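Local coordinates for aspartate-semialdehyde dehydrogenase 2 (Vibrio cholerae, PDB 2QZ9), which catalyses the NADPH-dependent reductive dephosphorylation of L-aspartyl-4-phosphate to L-aspartate-semialdehyde, a step shared by lysine and methionine biosynthesis, at residues Ile256-Val261 / Gly295-Asp300; Phe34-Glu39 / Gln56-Phe61; Asp169-Gln174 / Pro239-His244. One frame throughout, in Å; residues are numbered along the deposited sequence.

The three contacts share no segment. Interaction 2 belongs to the nucleotide-binding domain, interactions 1 and 3 to the dimerisation domain; the centres of 1 and 2 lie about 49 Å apart on opposite sides of the chain's centre. Interaction 2 is a buried pairing of parallel strands, backed by phenylalanines and leucine. Interaction 3, also buried, is almost wholly apolar: a helix lies against the loop that leads into strand 244-252. Interaction 1 is only partly buried, held by side-chain and backbone hydrogen bonds at the start of helix 258-267, with A258 and V297 packing beside them. Strand 292-299 of interaction 1 and strand 244-252 belong to one sheet, and both contacts touch the second subunit.

Interaction 1 of 3, residues Ile256-Val261 / Gly295-Asp300; sequences IDAEQV and GRVRND
D257 (chi1 -170°) holds its CG on the side away from its own N; as the N-cap of helix 258-267 it brings its carboxylate alongside the helix start, within reach of N299, whose CG stands anti to the carbonyl carbon (chi1 -64°) and turns its amide to the helix start. Both ends of that amide are used. N299 OD1 accepts from the backbone N of A258 at 2.8 Å, the donor lying tilted from the carbonyl plane, while N299 ND2 donates to D257 OD2 at 2.9 Å. The second bond meets the carboxylate from above its plane, the two flat groups being 64° apart. The other carboxylate oxygen, D257 OD1, accepts the backbone N of E259 at 3.0 Å as an N-cap bond. In return D257 N donates to Q260 OE1 at 3.1 Å, so D257 and Q260 form a capping box.

Next to these polar groups A258 points its methyl at the strand: CB lies 3.7 Å from R298 CA, and V297 CG1 is 4.2 Å from the same methyl. V297 carries the apolar side onward to M262 and L265 of the helix. Strand 292-299 runs next to strand 306-313 in the sheet of the dimerisation domain, and this contact joins the helix start to strand 292-299. R298 points away from the helix; its NH1 bonds R296 O at 2.9 Å on a lone pair, and its NH2 reaches T234 of the second subunit.

The backbone N-H groups of the first two helical residues are thus met by side chains, one from the strand and one from the cap. The carboxylate at this helix end is probably stabilised by the helix dipole, and the two-point grip should fix the rotation of the N299 amide.

Interaction 2 of 3, residues Phe34-Glu39 / Gln56-Phe61; sequences FLLASE and QNVEEF
Backbone bonds join L35, A37 and Q56: Q56 N donates to L35 O at 2.9 Å and A37 N to Q56 O at 3.1 Å. A third bond, V58 N to A37 O at 2.9 Å, continues the pairing. Two CA-H...O contacts lie between them, from L36 to Q56 O and from N57 to A37 O. One water bridges the chains, accepting from L35 N and donating to Q56 OE1, an oxygen that also lies at the edge of the F34 ring, 3.9 Å from F34 CD2.

This is the parallel pairing of strands 30-37 and 51-57 in the Rossmann-type sheet of the nucleotide-binding domain. A37, at the end of its strand, has its side chain about 4 Å from that of S41, a residue predicted to bind NADP(+).

Apolar contacts gather round the F61 ring, which a chi1 of -174° turns toward F34 and L36. L36 CD2 sits over one face, 3.7 Å from the ring centroid, as a CH-pi contact. F61 in turn directs its edge, chiefly CE1 and CZ, at the face of F34 in an offset edge-to-face stack, centroids 5.3 Å apart and planes at 62°.

Interaction 3 of 3, residues Asp169-Gln174 / Pro239-His244; sequences DELAGQ and PVFYGH
G243 O, two residues beyond the F241 whose ring packs on L171, is gripped by S159 OG and Q282 NE2, while G243 N donates to N315 OD1 and backbone bonds tie V240 to V160 and F241 to S161; S161 and N315, which hold this loop, are themselves predicted to bind NADP(+). The contact itself is apolar.

L171 carries the helix side of the contact. Its first torsion (chi1 180°) puts CG directly opposite the residue's own N and sends the two methyls out to the loop. CD2 rides over one face of the F241 ring as a CH-pi contact, 3.8 Å from the centroid and 22° off the ring normal. The same methyl comes within 3.6 Å of P239 C, and the other, CD1, lies 3.9 Å from P239 CB. A172 adds its methyl at the ring's edge, CB 4.0 Å from F241 CZ.

The contact sets helix 165-179 of the dimerisation domain against the loop between strands 230-234 and 244-252. The loop leads into H244, the first residue of strand 244-252 and the predicted proton acceptor, whose side chain touches the catalytic C131.

F195 of the second subunit closes on the same group: its ring meets that of F241 with planes at about 40° and also packs on L171 and V240, while P239 touches P239 of that subunit.

Interaction 1 of 3, residues Ile256-Val261 / Gly295-Asp300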
ATOM      1  N   ILE A 256      13.953  16.075 -15.016  1.00 39.77           N
ATOM      2  CA  ILE A 256      15.100  15.242 -14.669  1.00 39.06           C
ATOM      3  C   ILE A 256      14.764  13.794 -15.039  1.00 39.31           C
ATOM      4  O   ILE A 256      13.605  13.381 -15.000  1.00 39.71           O
ATOM      5  CB  ILE A 256      15.517  15.395 -13.157  1.00 39.01           C
ATOM      6  CG1 ILE A 256      16.868  14.722 -12.884  1.00 37.91           C
ATOM      7  CG2 ILE A 256      14.416  14.883 -12.210  1.00 37.56           C
ATOM      8  CD1 ILE A 256      17.521  15.091 -11.554  1.00 38.42           C
ATOM      9  N   ASP A 257      15.777  13.030 -15.414  1.00 39.19           N
ATOM     10  CA  ASP A 257      15.554  11.670 -15.845  1.00 39.00           C
ATOM     11  C   ASP A 257      15.879  10.689 -14.725  1.00 38.86           C
ATOM     12  O   ASP A 257      16.774  10.946 -13.915  1.00 38.45           O
ATOM     13  CB  ASP A 257      16.402  11.362 -17.079  1.00 39.15           C
ATOM     14  CG  ASP A 257      16.023  10.046 -17.717  1.00 39.66           C
ATOM     15  OD1 ASP A 257      16.716   9.042 -17.455  1.00 40.16           O
ATOM     16  OD2 ASP A 257      15.006  10.010 -18.435  1.00 41.34           O
ATOM     17  N   ALA A 258      15.163   9.561 -14.700  1.00 38.69           N
ATOM     18  CA  ALA A 258      15.400   8.499 -13.718  1.00 38.91           C
ATOM     19  C   ALA A 258      16.868   8.074 -13.624  1.00 39.34           C
ATOM     20  O   ALA A 258      17.341   7.699 -12.554  1.00 38.75           O
ATOM     21  CB  ALA A 258      14.524   7.299 -14.006  1.00 38.45           C
ATOM     22  N   GLU A 259      17.584   8.134 -14.746  1.00 40.08           N
ATOM     23  CA  GLU A 259      18.992   7.749 -14.759  1.00 41.21           C
ATOM     24  C   GLU A 259      19.838   8.709 -13.948  1.00 40.73           C
ATOM     25  O   GLU A 259      20.782   8.288 -13.285  1.00 40.50           O
ATOM     26  CB  GLU A 259      19.534   7.647 -16.183  1.00 41.72           C
ATOM     27  CG  GLU A 259      18.811   6.630 -17.043  1.00 45.97           C
ATOM     28  CD  GLU A 259      18.787   5.236 -16.427  1.00 50.52           C
ATOM     29  OE1 GLU A 259      19.831   4.809 -15.873  1.00 52.07           O
ATOM     30  OE2 GLU A 259      17.721   4.572 -16.510  1.00 51.79           O
ATOM     31  N   GLN A 260      19.486   9.994 -14.012  1.00 40.80           N
ATOM     32  CA  GLN A 260      20.160  11.031 -13.251  1.00 41.10           C
ATOM     33  C   GLN A 260      19.858  10.824 -11.763  1.00 40.14           C
ATOM     34  O   GLN A 260      20.771  10.796 -10.938  1.00 39.79           O
ATOM     35  CB  GLN A 260      19.720  12.431 -13.713  1.00 41.19           C
ATOM     36  CG  GLN A 260      19.882  12.708 -15.216  1.00 43.25           C
ATOM     37  CD  GLN A 260      19.360  14.089 -15.642  1.00 43.68           C
ATOM     38  OE1 GLN A 260      18.413  14.202 -16.436  1.00 44.51           O
ATOM     39  NE2 GLN A 260      19.990  15.144 -15.122  1.00 46.74           N
ATOM     40  N   VAL A 261      18.577  10.644 -11.423  1.00 39.38           N
ATOM     41  CA  VAL A 261      18.204  10.492 -10.016  1.00 37.95           C
ATOM     42  C   VAL A 261      18.861   9.238  -9.440  1.00 37.05           C
ATOM     43  O   VAL A 261      19.433   9.284  -8.360  1.00 36.18           O
ATOM     44  CB  VAL A 261      16.661  10.569  -9.751  1.00 38.00           C
ATOM     45  CG1 VAL A 261      16.003  11.660 -10.601  1.00 36.68           C
ATOM     46  CG2 VAL A 261      16.002   9.259 -10.005  1.00 39.30           C
ATOM     47  N   GLY A 295      14.091   1.891  -4.329  1.00 29.71           N
ATOM     48  CA  GLY A 295      14.011   1.175  -5.586  1.00 28.96           C
ATOM     49  C   GLY A 295      12.830   1.658  -6.404  1.00 28.36           C
ATOM     50  O   GLY A 295      12.175   2.649  -6.055  1.00 26.58           O
ATOM     51  N   ARG A 296      12.573   0.946  -7.504  1.00 27.84           N
ATOM     52  CA  ARG A 296      11.483   1.267  -8.429  1.00 27.09           C
ATOM     53  C   ARG A 296      11.579   2.682  -9.010  1.00 27.00           C
ATOM     54  O   ARG A 296      10.580   3.248  -9.477  1.00 27.10           O
ATOM     55  CB  ARG A 296      10.102   1.036  -7.781  1.00 27.04           C
ATOM     56  CG  ARG A 296       9.805  -0.404  -7.272  1.00 26.10           C
ATOM     57  CD  ARG A 296       9.713  -1.467  -8.396  1.00 25.50           C
ATOM     58  NE  ARG A 296       9.115  -0.932  -9.625  1.00 24.12           N
ATOM     59  CZ  ARG A 296       7.806  -0.828  -9.861  1.00 22.40           C
ATOM     60  NH1 ARG A 296       6.908  -1.243  -8.978  1.00 21.26           N
ATOM     61  NH2 ARG A 296       7.398  -0.311 -11.007  1.00 22.87           N
ATOM     62  N   VAL A 297      12.778   3.255  -8.975  1.00 27.08           N
ATOM     63  CA  VAL A 297      12.983   4.600  -9.523  1.00 27.67           C
ATOM     64  C   VAL A 297      12.742   4.590 -11.029  1.00 27.46           C
ATOM     65  O   VAL A 297      13.360   3.813 -11.751  1.00 27.19           O
ATOM     66  CB  VAL A 297      14.407   5.140  -9.260  1.00 27.51           C
ATOM     67  CG1 VAL A 297      14.522   6.532  -9.832  1.00 28.36           C
ATOM     68  CG2 VAL A 297      14.733   5.153  -7.760  1.00 27.40           C
ATOM     69  N   ARG A 298      11.840   5.452 -11.486  1.00 27.97           N
ATOM     70  CA  ARG A 298      11.468   5.519 -12.884  1.00 28.12           C
ATOM     71  C   ARG A 298      10.773   6.827 -13.179  1.00 29.10           C
ATOM     72  O   ARG A 298      10.127   7.424 -12.303  1.00 28.86           O
ATOM     73  CB  ARG A 298      10.518   4.353 -13.255  1.00 27.81           C
ATOM     74  CG  ARG A 298       9.152   4.393 -12.545  1.00 26.89           C
ATOM     75  CD  ARG A 298       8.553   2.993 -12.431  1.00 25.86           C
ATOM     76  NE  ARG A 298       7.179   2.987 -11.928  1.00 24.23           N
ATOM     77  CZ  ARG A 298       6.827   2.988 -10.643  1.00 22.40           C
ATOM     78  NH1 ARG A 298       7.744   3.027  -9.684  1.00 21.63           N
ATOM     79  NH2 ARG A 298       5.542   2.961 -10.316  1.00 19.29           N
ATOM     80  N   ASN A 299      10.874   7.238 -14.440  1.00 29.58           N
ATOM     81  CA  ASN A 299      10.144   8.373 -14.960  1.00 30.26           C
ATOM     82  C   ASN A 299       8.642   8.151 -14.880  1.00 30.21           C
ATOM     83  O   ASN A 299       8.149   7.083 -15.208  1.00 30.28           O
ATOM     84  CB  ASN A 299      10.546   8.620 -16.423  1.00 30.77           C
ATOM     85  CG  ASN A 299      12.014   9.002 -16.580  1.00 32.49           C
ATOM     86  OD1 ASN A 299      12.576   9.742 -15.769  1.00 34.87           O
ATOM     87  ND2 ASN A 299      12.636   8.503 -17.631  1.00 32.83           N
ATOM     88  N   ASP A 300       7.928   9.180 -14.448  1.00 30.46           N
ATOM     89  CA  ASP A 300       6.480   9.193 -14.436  1.00 30.71           C
ATOM     90  C   ASP A 300       6.020   9.404 -15.873  1.00 31.39           C
ATOM     91  O   ASP A 300       6.334  10.417 -16.498  1.00 30.95           O
ATOM     92  CB  ASP A 300       6.033  10.341 -13.541  1.00 30.66           C
ATOM     93  CG  ASP A 300       4.536  10.482 -13.428  1.00 30.50           C
ATOM     94  OD1 ASP A 300       3.766   9.742 -14.073  1.00 30.12           O
ATOM     95  OD2 ASP A 300       4.128  11.364 -12.646  1.00 31.99           O
TER

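Interaction 2 of 3, residues Phe34-Glu39 / Gln56-Phe61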
ATOM      1  N   PHE A  34      22.637   7.158  31.718  1.00 38.74           N
ATOM      2  CA  PHE A  34      21.553   6.969  32.664  1.00 38.20           C
ATOM      3  C   PHE A  34      20.332   6.512  31.889  1.00 37.96           C
ATOM      4  O   PHE A  34      20.049   7.033  30.802  1.00 37.77           O
ATOM      5  CB  PHE A  34      21.256   8.275  33.409  1.00 38.40           C
ATOM      6  CG  PHE A  34      22.465   8.883  34.062  1.00 38.41           C
ATOM      7  CD1 PHE A  34      23.339   9.683  33.329  1.00 37.13           C
ATOM      8  CD2 PHE A  34      22.749   8.625  35.402  1.00 38.65           C
ATOM      9  CE1 PHE A  34      24.465  10.236  33.919  1.00 37.49           C
ATOM     10  CE2 PHE A  34      23.866   9.177  36.005  1.00 38.34           C
ATOM     11  CZ  PHE A  34      24.732   9.984  35.256  1.00 38.19           C
ATOM     12  N   LEU A  35      19.626   5.535  32.452  1.00 37.40           N
ATOM     13  CA  LEU A  35      18.390   5.021  31.886  1.00 36.98           C
ATOM     14  C   LEU A  35      17.205   5.363  32.780  1.00 37.59           C
ATOM     15  O   LEU A  35      17.184   5.017  33.975  1.00 37.23           O
ATOM     16  CB  LEU A  35      18.479   3.510  31.676  1.00 36.37           C
ATOM     17  CG  LEU A  35      19.573   2.976  30.745  1.00 35.15           C
ATOM     18  CD1 LEU A  35      19.489   1.451  30.681  1.00 32.05           C
ATOM     19  CD2 LEU A  35      19.492   3.610  29.347  1.00 31.52           C
ATOM     20  N   LEU A  36      16.215   6.025  32.182  1.00 38.25           N
ATOM     21  CA  LEU A  36      15.099   6.608  32.917  1.00 39.27           C
ATOM     22  C   LEU A  36      13.772   6.067  32.452  1.00 40.82           C
ATOM     23  O   LEU A  36      13.560   5.855  31.257  1.00 40.83           O
ATOM     24  CB  LEU A  36      15.099   8.133  32.789  1.00 38.60           C
ATOM     25  CG  LEU A  36      16.423   8.859  33.042  1.00 37.54           C
ATOM     26  CD1 LEU A  36      16.283  10.327  32.707  1.00 33.93           C
ATOM     27  CD2 LEU A  36      16.872   8.672  34.476  1.00 37.42           C
ATOM     28  N   ALA A  37      12.885   5.843  33.411  1.00 43.09           N
ATOM     29  CA  ALA A  37      11.520   5.426  33.128  1.00 45.87           C
ATOM     30  C   ALA A  37      10.620   5.748  34.321  1.00 47.90           C
ATOM     31  O   ALA A  37      11.042   6.418  35.262  1.00 48.08           O
ATOM     32  CB  ALA A  37      11.479   3.935  32.800  1.00 45.26           C
ATOM     33  N   SER A  38       9.381   5.265  34.272  1.00 50.77           N
ATOM     34  CA  SER A  38       8.462   5.323  35.410  1.00 53.62           C
ATOM     35  C   SER A  38       8.937   4.393  36.540  1.00 55.38           C
ATOM     36  O   SER A  38       9.997   3.765  36.432  1.00 56.12           O
ATOM     37  CB  SER A  38       7.037   4.971  34.959  1.00 53.56           C
ATOM     38  OG  SER A  38       6.599   5.826  33.903  1.00 54.74           O
ATOM     39  N   GLU A  39       8.159   4.313  37.619  1.00 57.44           N
ATOM     40  CA  GLU A  39       8.539   3.545  38.809  1.00 59.33           C
ATOM     41  C   GLU A  39       8.505   2.029  38.608  1.00 59.92           C
ATOM     42  O   GLU A  39       9.336   1.314  39.171  1.00 60.41           O
ATOM     43  CB  GLU A  39       7.671   3.932  40.018  1.00 59.29           C
ATOM     44  CG  GLU A  39       6.161   3.686  39.846  1.00 60.64           C
ATOM     45  CD  GLU A  39       5.392   3.651  41.169  1.00 61.02           C
ATOM     46  OE1 GLU A  39       4.208   3.228  41.160  1.00 62.72           O
ATOM     47  OE2 GLU A  39       5.967   4.043  42.215  1.00 63.17           O
ATOM     48  N   GLN A  56      16.254   3.808  36.383  1.00 42.80           N
ATOM     49  CA  GLN A  56      15.774   4.531  37.555  1.00 42.98           C
ATOM     50  C   GLN A  56      14.571   5.445  37.266  1.00 43.20           C
ATOM     51  O   GLN A  56      14.345   5.851  36.129  1.00 42.99           O
ATOM     52  CB  GLN A  56      16.916   5.316  38.211  1.00 42.99           C
ATOM     53  CG  GLN A  56      17.679   6.223  37.265  1.00 42.69           C
ATOM     54  CD  GLN A  56      18.855   6.910  37.928  1.00 42.46           C
ATOM     55  OE1 GLN A  56      20.003   6.757  37.497  1.00 41.25           O
ATOM     56  NE2 GLN A  56      18.577   7.673  38.980  1.00 40.73           N
ATOM     57  N   ASN A  57      13.813   5.747  38.319  1.00 43.34           N
ATOM     58  CA  ASN A  57      12.632   6.602  38.265  1.00 43.51           C
ATOM     59  C   ASN A  57      13.000   8.010  37.829  1.00 43.18           C
ATOM     60  O   ASN A  57      13.900   8.621  38.400  1.00 43.13           O
ATOM     61  CB  ASN A  57      11.995   6.641  39.657  1.00 43.82           C
ATOM     62  CG  ASN A  57      10.555   7.112  39.646  1.00 45.90           C
ATOM     63  OD1 ASN A  57      10.023   7.549  38.623  1.00 48.46           O
ATOM     64  ND2 ASN A  57       9.906   7.018  40.807  1.00 47.82           N
ATOM     65  N   VAL A  58      12.307   8.517  36.814  1.00 43.03           N
ATOM     66  CA  VAL A  58      12.515   9.888  36.342  1.00 42.99           C
ATOM     67  C   VAL A  58      12.202  10.946  37.421  1.00 43.57           C
ATOM     68  O   VAL A  58      12.870  11.979  37.485  1.00 43.39           O
ATOM     69  CB  VAL A  58      11.770  10.167  34.989  1.00 42.72           C
ATOM     70  CG1 VAL A  58      10.247  10.191  35.161  1.00 42.23           C
ATOM     71  CG2 VAL A  58      12.273  11.451  34.347  1.00 41.79           C
ATOM     72  N   GLU A  59      11.210  10.664  38.269  1.00 44.59           N
ATOM     73  CA  GLU A  59      10.804  11.549  39.377  1.00 45.84           C
ATOM     74  C   GLU A  59      11.957  11.884  40.319  1.00 46.10           C
ATOM     75  O   GLU A  59      11.997  12.965  40.897  1.00 46.27           O
ATOM     76  CB  GLU A  59       9.684  10.911  40.218  1.00 46.12           C
ATOM     77  CG  GLU A  59       8.458  10.414  39.456  1.00 48.93           C
ATOM     78  CD  GLU A  59       7.489  11.523  39.070  1.00 52.44           C
ATOM     79  OE1 GLU A  59       7.640  12.660  39.570  1.00 54.72           O
ATOM     80  OE2 GLU A  59       6.568  11.253  38.265  1.00 53.82           O
ATOM     81  N   GLU A  60      12.888  10.945  40.470  1.00 46.55           N
ATOM     82  CA  GLU A  60      13.989  11.068  41.428  1.00 47.09           C
ATOM     83  C   GLU A  60      15.320  11.463  40.775  1.00 46.17           C
ATOM     84  O   GLU A  60      16.340  11.587  41.462  1.00 46.19           O
ATOM     85  CB  GLU A  60      14.137   9.754  42.218  1.00 47.21           C
ATOM     86  CG  GLU A  60      12.797   9.206  42.753  1.00 48.71           C
ATOM     87  CD  GLU A  60      12.959   8.056  43.739  1.00 49.29           C
ATOM     88  OE1 GLU A  60      13.505   6.990  43.346  1.00 53.11           O
ATOM     89  OE2 GLU A  60      12.527   8.221  44.905  1.00 50.31           O
ATOM     90  N   PHE A  61      15.299  11.681  39.460  1.00 45.03           N
ATOM     91  CA  PHE A  61      16.525  11.903  38.699  1.00 43.92           C
ATOM     92  C   PHE A  61      17.016  13.347  38.726  1.00 43.72           C
ATOM     93  O   PHE A  61      16.246  14.279  38.497  1.00 43.62           O
ATOM     94  CB  PHE A  61      16.374  11.419  37.247  1.00 43.15           C
ATOM     95  CG  PHE A  61      17.652  11.491  36.451  1.00 41.65           C
ATOM     96  CD1 PHE A  61      18.694  10.591  36.690  1.00 40.90           C
ATOM     97  CD2 PHE A  61      17.824  12.465  35.475  1.00 39.97           C
ATOM     98  CE1 PHE A  61      19.879  10.659  35.949  1.00 39.67           C
ATOM     99  CE2 PHE A  61      19.011  12.548  34.744  1.00 39.28           C
ATOM    100  CZ  PHE A  61      20.036  11.641  34.979  1.00 39.77           C
TER
HETATM  101  O   HOH W   1      20.514   4.692  35.116  1.00 32.20           O

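Interaction 3 of 3, residues Asp169-Gln174 / Pro239-His244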
ATOM      1  N   ASP A 169       1.520  -7.214  19.106  1.00 51.68           N
ATOM      2  CA  ASP A 169       0.832  -8.309  19.766  1.00 52.51           C
ATOM      3  C   ASP A 169      -0.527  -8.521  19.142  1.00 52.94           C
ATOM      4  O   ASP A 169      -1.031  -9.646  19.116  1.00 53.07           O
ATOM      5  CB  ASP A 169       0.676  -8.028  21.262  1.00 52.83           C
ATOM      6  CG  ASP A 169       2.009  -8.009  22.002  1.00 53.82           C
ATOM      7  OD1 ASP A 169       2.077  -7.331  23.056  1.00 55.26           O
ATOM      8  OD2 ASP A 169       2.979  -8.658  21.533  1.00 53.70           O
ATOM      9  N   GLU A 170      -1.127  -7.443  18.642  1.00 53.24           N
ATOM     10  CA  GLU A 170      -2.409  -7.565  17.970  1.00 53.71           C
ATOM     11  C   GLU A 170      -2.247  -8.313  16.658  1.00 54.11           C
ATOM     12  O   GLU A 170      -3.068  -9.175  16.344  1.00 54.39           O
ATOM     13  CB  GLU A 170      -3.080  -6.216  17.758  1.00 53.50           C
ATOM     14  CG  GLU A 170      -4.516  -6.351  17.325  1.00 54.21           C
ATOM     15  CD  GLU A 170      -5.425  -5.336  17.966  1.00 55.35           C
ATOM     16  OE1 GLU A 170      -5.332  -5.139  19.199  1.00 57.23           O
ATOM     17  OE2 GLU A 170      -6.254  -4.750  17.240  1.00 55.24           O
ATOM     18  N   LEU A 171      -1.180  -8.005  15.919  1.00 54.24           N
ATOM     19  CA  LEU A 171      -0.890  -8.699  14.665  1.00 54.54           C
ATOM     20  C   LEU A 171      -0.605 -10.181  14.893  1.00 55.25           C
ATOM     21  O   LEU A 171      -1.306 -11.021  14.341  1.00 55.49           O
ATOM     22  CB  LEU A 171       0.262  -8.043  13.881  1.00 54.18           C
ATOM     23  CG  LEU A 171       0.642  -8.719  12.548  1.00 53.64           C
ATOM     24  CD1 LEU A 171      -0.561  -8.868  11.594  1.00 52.27           C
ATOM     25  CD2 LEU A 171       1.795  -8.000  11.862  1.00 53.56           C
ATOM     26  N   ALA A 172       0.417 -10.480  15.696  1.00 55.94           N
ATOM     27  CA  ALA A 172       0.818 -11.857  16.010  1.00 56.91           C
ATOM     28  C   ALA A 172      -0.285 -12.667  16.687  1.00 57.58           C
ATOM     29  O   ALA A 172      -0.421 -13.864  16.433  1.00 58.02           O
ATOM     30  CB  ALA A 172       2.074 -11.866  16.863  1.00 56.75           C
ATOM     31  N   GLY A 173      -1.071 -12.006  17.535  1.00 58.19           N
ATOM     32  CA  GLY A 173      -2.169 -12.643  18.259  1.00 58.89           C
ATOM     33  C   GLY A 173      -3.388 -12.935  17.405  1.00 59.59           C
ATOM     34  O   GLY A 173      -3.975 -14.015  17.511  1.00 59.68           O
ATOM     35  N   GLN A 174      -3.775 -11.971  16.568  1.00 60.01           N
ATOM     36  CA  GLN A 174      -4.903 -12.139  15.652  1.00 60.49           C
ATOM     37  C   GLN A 174      -4.603 -13.196  14.603  1.00 60.85           C
ATOM     38  O   GLN A 174      -5.496 -13.937  14.192  1.00 60.85           O
ATOM     39  CB  GLN A 174      -5.236 -10.828  14.943  1.00 60.34           C
ATOM     40  CG  GLN A 174      -6.143  -9.883  15.714  1.00 60.44           C
ATOM     41  CD  GLN A 174      -6.663  -8.740  14.849  1.00 60.53           C
ATOM     42  OE1 GLN A 174      -7.626  -8.061  15.209  1.00 60.67           O
ATOM     43  NE2 GLN A 174      -6.032  -8.532  13.699  1.00 60.19           N
ATOM     44  N   PRO A 239      -0.027  -5.598   7.439  1.00 33.51           N
ATOM     45  CA  PRO A 239       0.282  -6.705   8.361  1.00 33.94           C
ATOM     46  C   PRO A 239       1.748  -7.097   8.335  1.00 34.12           C
ATOM     47  O   PRO A 239       2.091  -8.251   8.080  0.50 33.60           O
ATOM     48  CB  PRO A 239      -0.601  -7.863   7.850  1.00 34.17           C
ATOM     49  CG  PRO A 239      -1.348  -7.326   6.652  1.00 34.56           C
ATOM     50  CD  PRO A 239      -0.646  -6.097   6.201  1.00 33.39           C
ATOM     51  N   VAL A 240       2.593  -6.108   8.604  1.00 34.65           N
ATOM     52  CA  VAL A 240       4.041  -6.245   8.629  1.00 35.42           C
ATOM     53  C   VAL A 240       4.497  -5.885  10.048  1.00 36.39           C
ATOM     54  O   VAL A 240       3.853  -5.065  10.703  1.00 36.57           O
ATOM     55  CB  VAL A 240       4.689  -5.298   7.584  1.00 35.18           C
ATOM     56  CG1 VAL A 240       6.204  -5.360   7.633  1.00 34.19           C
ATOM     57  CG2 VAL A 240       4.173  -5.639   6.173  1.00 35.57           C
ATOM     58  N   PHE A 241       5.585  -6.501  10.516  1.00 37.14           N
ATOM     59  CA  PHE A 241       6.056  -6.286  11.886  1.00 37.66           C
ATOM     60  C   PHE A 241       6.877  -5.017  12.007  1.00 37.43           C
ATOM     61  O   PHE A 241       6.445  -4.085  12.690  1.00 37.14           O
ATOM     62  CB  PHE A 241       6.795  -7.519  12.452  1.00 37.96           C
ATOM     63  CG  PHE A 241       5.865  -8.633  12.868  1.00 39.27           C
ATOM     64  CD1 PHE A 241       5.902  -9.864  12.233  1.00 39.95           C
ATOM     65  CD2 PHE A 241       4.926  -8.430  13.878  1.00 40.37           C
ATOM     66  CE1 PHE A 241       5.023 -10.888  12.601  1.00 41.25           C
ATOM     67  CE2 PHE A 241       4.045  -9.443  14.255  1.00 42.25           C
ATOM     68  CZ  PHE A 241       4.094 -10.680  13.610  1.00 41.14           C
ATOM     69  N   TYR A 242       8.024  -4.986  11.320  1.00 37.09           N
ATOM     70  CA  TYR A 242       8.969  -3.867  11.350  1.00 37.17           C
ATOM     71  C   TYR A 242       9.228  -3.297   9.951  1.00 35.64           C
ATOM     72  O   TYR A 242       9.105  -4.011   8.947  1.00 35.40           O
ATOM     73  CB  TYR A 242      10.294  -4.312  11.992  1.00 39.23           C
ATOM     74  CG  TYR A 242      10.076  -5.223  13.189  1.00 42.40           C
ATOM     75  CD1 TYR A 242       9.675  -4.703  14.423  1.00 44.08           C
ATOM     76  CD2 TYR A 242      10.239  -6.603  13.072  1.00 44.18           C
ATOM     77  CE1 TYR A 242       9.455  -5.540  15.521  1.00 45.56           C
ATOM     78  CE2 TYR A 242      10.029  -7.449  14.161  1.00 46.16           C
ATOM     79  CZ  TYR A 242       9.632  -6.908  15.378  1.00 45.19           C
ATOM     80  OH  TYR A 242       9.423  -7.744  16.450  1.00 45.76           O
ATOM     81  N   GLY A 243       9.590  -2.015   9.904  1.00 33.23           N
ATOM     82  CA  GLY A 243       9.860  -1.300   8.651  1.00 31.15           C
ATOM     83  C   GLY A 243       8.629  -0.626   8.056  1.00 30.04           C
ATOM     84  O   GLY A 243       7.531  -1.164   8.108  1.00 29.44           O
ATOM     85  N   HIS A 244       8.808   0.562   7.485  1.00 28.87           N
ATOM     86  CA  HIS A 244       7.744   1.182   6.695  1.00 27.95           C
ATOM     87  C   HIS A 244       8.203   1.276   5.261  1.00 27.70           C
ATOM     88  O   HIS A 244       9.381   1.429   5.002  1.00 27.45           O
ATOM     89  CB  HIS A 244       7.389   2.584   7.193  1.00 27.33           C
ATOM     90  CG  HIS A 244       6.801   2.611   8.565  1.00 26.55           C
ATOM     91  ND1 HIS A 244       6.786   3.753   9.344  1.00 27.62           N
ATOM     92  CD2 HIS A 244       6.213   1.645   9.301  1.00 23.73           C
ATOM     93  CE1 HIS A 244       6.198   3.486  10.496  1.00 24.79           C
ATOM     94  NE2 HIS A 244       5.846   2.213  10.498  1.00 26.96           N
TER